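Local coordinates for protein 7beta-hydroxysteroid dehydrogenase (Collinsella aerofaciens, PDB 5FYD) that reduces the 7-oxo group of 7-oxolithocholate with NADPH to give ursodeoxycholate, working as a homodimeric short-chain dehydrogenase/reductase, at residues H242-N247 with D251-Y256. Residues are numbered along the deposited sequence; the frame is centred on the assembly and turned at random. Where two conformers were deposited one is given.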
ATOM      1  N   HIS A 242      23.155   6.854  10.362  1.00 14.82           N
ATOM      2  CA  HIS A 242      24.520   7.131  10.764  1.00 15.38           C
ATOM      3  C   HIS A 242      25.435   5.953  10.486  1.00 15.20           C
ATOM      4  O   HIS A 242      26.557   6.145  10.039  1.00 16.19           O
ATOM      5  CB  HIS A 242      24.640   7.559  12.231  1.00 15.78           C
ATOM      6  CG  HIS A 242      26.036   7.947  12.584  1.00 16.80           C
ATOM      7  ND1 HIS A 242      26.940   7.042  13.082  1.00 18.82           N
ATOM      8  CD2 HIS A 242      26.723   9.098  12.387  1.00 17.41           C
ATOM      9  CE1 HIS A 242      28.112   7.629  13.234  1.00 18.27           C
ATOM     10  NE2 HIS A 242      28.015   8.872  12.808  1.00 17.75           N
ATOM     11  N   ASP A 243      24.959   4.744  10.735  0.50 15.42           N
ATOM     12  CA  ASP A 243      25.763   3.557  10.492  0.50 15.62           C
ATOM     13  C   ASP A 243      26.032   3.330   9.001  0.50 16.07           C
ATOM     14  O   ASP A 243      27.154   2.991   8.628  0.50 16.23           O
ATOM     15  CB  ASP A 243      25.114   2.354  11.149  0.50 15.95           C
ATOM     16  CG  ASP A 243      25.113   2.470  12.655  0.50 16.46           C
ATOM     17  OD1 ASP A 243      25.993   3.183  13.183  0.50 17.69           O
ATOM     18  OD2 ASP A 243      24.220   1.895  13.306  0.50 16.72           O
ATOM     19  N   TRP A 244      25.030   3.561   8.155  1.00 16.09           N
ATOM     20  CA  TRP A 244      25.254   3.546   6.697  1.00 16.72           C
ATOM     21  C   TRP A 244      26.293   4.594   6.263  1.00 16.82           C
ATOM     22  O   TRP A 244      27.258   4.281   5.521  1.00 17.99           O
ATOM     23  CB  TRP A 244      23.927   3.705   5.942  1.00 17.18           C
ATOM     24  CG  TRP A 244      23.161   2.440   5.872  1.00 17.74           C
ATOM     25  CD1 TRP A 244      21.990   2.148   6.509  1.00 19.52           C
ATOM     26  CD2 TRP A 244      23.503   1.281   5.108  1.00 17.64           C
ATOM     27  NE1 TRP A 244      21.597   0.869   6.210  1.00 20.17           N
ATOM     28  CE2 TRP A 244      22.510   0.312   5.349  1.00 19.29           C
ATOM     29  CE3 TRP A 244      24.554   0.966   4.243  1.00 18.34           C
ATOM     30  CZ2 TRP A 244      22.528  -0.952   4.739  1.00 19.29           C
ATOM     31  CZ3 TRP A 244      24.585  -0.299   3.650  1.00 17.64           C
ATOM     32  CH2 TRP A 244      23.577  -1.232   3.893  1.00 18.78           C
ATOM     33  N   LYS A 245      26.156   5.807   6.788  1.00 16.44           N
ATOM     34  CA  LYS A 245      27.037   6.914   6.409  1.00 17.39           C
ATOM     35  C   LYS A 245      28.467   6.662   6.852  1.00 17.60           C
ATOM     36  O   LYS A 245      29.402   6.880   6.094  1.00 18.90           O
ATOM     37  CB  LYS A 245      26.552   8.228   7.011  1.00 18.37           C
ATOM     38  CG  LYS A 245      25.382   8.892   6.300  1.00 19.59           C
ATOM     39  CD  LYS A 245      25.045  10.211   7.011  1.00 20.93           C
ATOM     40  CE  LYS A 245      24.080  11.079   6.217  1.00 21.46           C
ATOM     41  NZ  LYS A 245      23.740  12.295   6.997  1.00 22.28           N
ATOM     42  N   ALA A 246      28.621   6.160   8.067  1.00 16.46           N
ATOM     43  CA  ALA A 246      29.926   6.064   8.710  1.00 16.78           C
ATOM     44  C   ALA A 246      30.679   4.796   8.333  1.00 17.00           C
ATOM     45  O   ALA A 246      31.918   4.827   8.236  1.00 16.36           O
ATOM     46  CB  ALA A 246      29.768   6.145  10.218  1.00 17.28           C
ATOM     47  N   ASN A 247      29.955   3.695   8.126  1.00 16.23           N
ATOM     48  CA  ASN A 247      30.590   2.374   8.012  1.00 18.08           C
ATOM     49  C   ASN A 247      30.477   1.691   6.661  1.00 18.88           C
ATOM     50  O   ASN A 247      30.951   0.565   6.504  1.00 18.24           O
ATOM     51  CB  ASN A 247      30.018   1.455   9.090  1.00 18.98           C
ATOM     52  CG  ASN A 247      30.213   2.016  10.479  1.00 20.46           C
ATOM     53  OD1 ASN A 247      31.243   2.615  10.763  1.00 22.85           O
ATOM     54  ND2 ASN A 247      29.234   1.848  11.334  1.00 22.12           N
ATOM     55  N   ASP A 251      27.807   3.211  -2.484  1.00 14.04           N
ATOM     56  CA  ASP A 251      27.355   2.094  -3.308  1.00 14.90           C
ATOM     57  C   ASP A 251      26.712   0.963  -2.505  1.00 15.32           C
ATOM     58  O   ASP A 251      25.709   0.384  -2.935  1.00 14.79           O
ATOM     59  CB  ASP A 251      28.522   1.546  -4.133  1.00 15.21           C
ATOM     60  CG  ASP A 251      28.859   2.410  -5.333  1.00 16.01           C
ATOM     61  OD1 ASP A 251      28.340   3.537  -5.482  1.00 16.84           O
ATOM     62  OD2 ASP A 251      29.670   1.941  -6.155  1.00 16.47           O
ATOM     63  N   GLU A 252      27.278   0.642  -1.336  1.00 15.73           N
ATOM     64  CA  GLU A 252      26.698  -0.407  -0.507  1.00 16.59           C
ATOM     65  C   GLU A 252      25.283  -0.074  -0.081  1.00 15.11           C
ATOM     66  O   GLU A 252      24.426  -0.936  -0.024  1.00 13.94           O
ATOM     67  CB  GLU A 252      27.544  -0.634   0.752  1.00 18.46           C
ATOM     68  CG  GLU A 252      28.825  -1.425   0.547  1.00 21.12           C
ATOM     69  CD  GLU A 252      29.547  -1.499   1.873  1.00 24.57           C
ATOM     70  OE1 GLU A 252      29.157  -2.341   2.708  1.00 32.97           O
ATOM     71  OE2 GLU A 252      30.371  -0.646   2.161  1.00 23.31           O
ATOM     72  N   TYR A 253      25.055   1.194   0.247  1.00 15.22           N
ATOM     73  CA  TYR A 253      23.752   1.665   0.707  1.00 14.49           C
ATOM     74  C   TYR A 253      22.742   1.600  -0.440  1.00 14.50           C
ATOM     75  O   TYR A 253      21.623   1.108  -0.268  1.00 15.45           O
ATOM     76  CB  TYR A 253      23.893   3.090   1.232  1.00 14.53           C
ATOM     77  CG  TYR A 253      22.797   3.608   2.140  1.00 15.31           C
ATOM     78  CD1 TYR A 253      21.712   2.818   2.560  1.00 16.09           C
ATOM     79  CD2 TYR A 253      22.869   4.905   2.602  1.00 16.41           C
ATOM     80  CE1 TYR A 253      20.752   3.340   3.411  1.00 16.86           C
ATOM     81  CE2 TYR A 253      21.913   5.429   3.439  1.00 17.07           C
ATOM     82  CZ  TYR A 253      20.869   4.651   3.849  1.00 17.42           C
ATOM     83  OH  TYR A 253      19.947   5.223   4.714  1.00 21.25           O
ATOM     84  N   ILE A 254      23.150   2.063  -1.610  1.00 14.82           N
ATOM     85  CA  ILE A 254      22.290   2.014  -2.807  1.00 14.45           C
ATOM     86  C   ILE A 254      21.930   0.563  -3.123  1.00 15.37           C
ATOM     87  O   ILE A 254      20.760   0.223  -3.342  1.00 15.10           O
ATOM     88  CB  ILE A 254      23.010   2.629  -4.037  1.00 14.31           C
ATOM     89  CG1 ILE A 254      23.258   4.124  -3.799  1.00 13.82           C
ATOM     90  CG2 ILE A 254      22.221   2.387  -5.330  1.00 14.26           C
ATOM     91  CD1 ILE A 254      24.316   4.694  -4.724  1.00 13.97           C
ATOM     92  N   ARG A 255      22.957  -0.278  -3.155  1.00 17.04           N
ATOM     93  CA  ARG A 255      22.793  -1.687  -3.521  1.00 18.19           C
ATOM     94  C   ARG A 255      21.897  -2.419  -2.548  1.00 18.80           C
ATOM     95  O   ARG A 255      21.130  -3.256  -2.963  1.00 18.83           O
ATOM     96  CB  ARG A 255      24.147  -2.397  -3.648  1.00 19.40           C
ATOM     97  CG  ARG A 255      24.852  -2.040  -4.947  1.00 20.73           C
ATOM     98  CD  ARG A 255      26.134  -2.839  -5.158  1.00 22.42           C
ATOM     99  NE  ARG A 255      26.821  -2.357  -6.359  1.00 23.44           N
ATOM    100  CZ  ARG A 255      28.067  -1.898  -6.442  1.00 25.08           C
ATOM    101  NH1 ARG A 255      28.885  -1.862  -5.399  1.00 26.95           N
ATOM    102  NH2 ARG A 255      28.510  -1.476  -7.620  1.00 26.52           N
ATOM    103  N   TYR A 256      21.996  -2.068  -1.270  1.00 19.37           N
ATOM    104  CA  TYR A 256      21.123  -2.626  -0.242  1.00 20.53           C
ATOM    105  C   TYR A 256      19.672  -2.291  -0.537  1.00 20.42           C
ATOM    106  O   TYR A 256      18.813  -3.179  -0.537  1.00 19.20           O
ATOM    107  CB  TYR A 256      21.526  -2.100   1.118  1.00 21.66           C
ATOM    108  CG  TYR A 256      20.800  -2.720   2.257  1.00 24.41           C
ATOM    109  CD1 TYR A 256      21.122  -4.013   2.671  1.00 27.31           C
ATOM    110  CD2 TYR A 256      19.834  -2.013   2.970  1.00 27.30           C
ATOM    111  CE1 TYR A 256      20.477  -4.598   3.750  1.00 30.44           C
ATOM    112  CE2 TYR A 256      19.188  -2.596   4.060  1.00 29.73           C
ATOM    113  CZ  TYR A 256      19.517  -3.883   4.434  1.00 29.88           C
ATOM    114  OH  TYR A 256      18.901  -4.479   5.504  1.00 36.96           O
TER
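Trp244 and Tyr253 lay their rings flat against each other to close a helical hairpin at the C-terminal end of this short-chain dehydrogenase, a worked example of two short helices joined through one aromatic cluster. The segments 242-247 and 251-256 run roughly antiparallel, with axes 10.0 Å apart at closest approach; the indole fills the space between them. The tight part is an offset stack: the five-membered ring of Trp244 and the Tyr253 ring have planes only 2° apart and centroids separated by 4.0 Å. Trp244 CB covers the same phenol, 3.6 Å from its centroid and almost on the ring normal, a CH-pi contact. Tyr253 can offer this face because its CG is anti to the backbone N (chi1 -161°), while its ring also touches Ile147 and Ser148 of helix 145-148, tying the hairpin to the segment just after Ser143, the inferred transition-state stabilizer. The C-terminal region that includes this hairpin is required for activity, and Trp244 lies one helical turn from the NADP(+)-binding Ser240.

Toward solvent the rings overlap less squarely, although they stay close. Exposed Tyr256 meets the six-membered ring obliquely, planes at 45°, and Glu252 contributes mainly its backbone, with Trp244 CZ3 3.7 Å from Glu252 O. The Glu252 carboxylate turns instead to the connection, hydrogen-bonding through OE1 to His248 ND1 and through OE2 to Thr249 N. No hydrogen bond joins the two helical segments, so their contact rests on ring packing, which at its outer end brings Trp244 CZ2 over one face of Tyr256, 3.4 Å from CD2 of that ring.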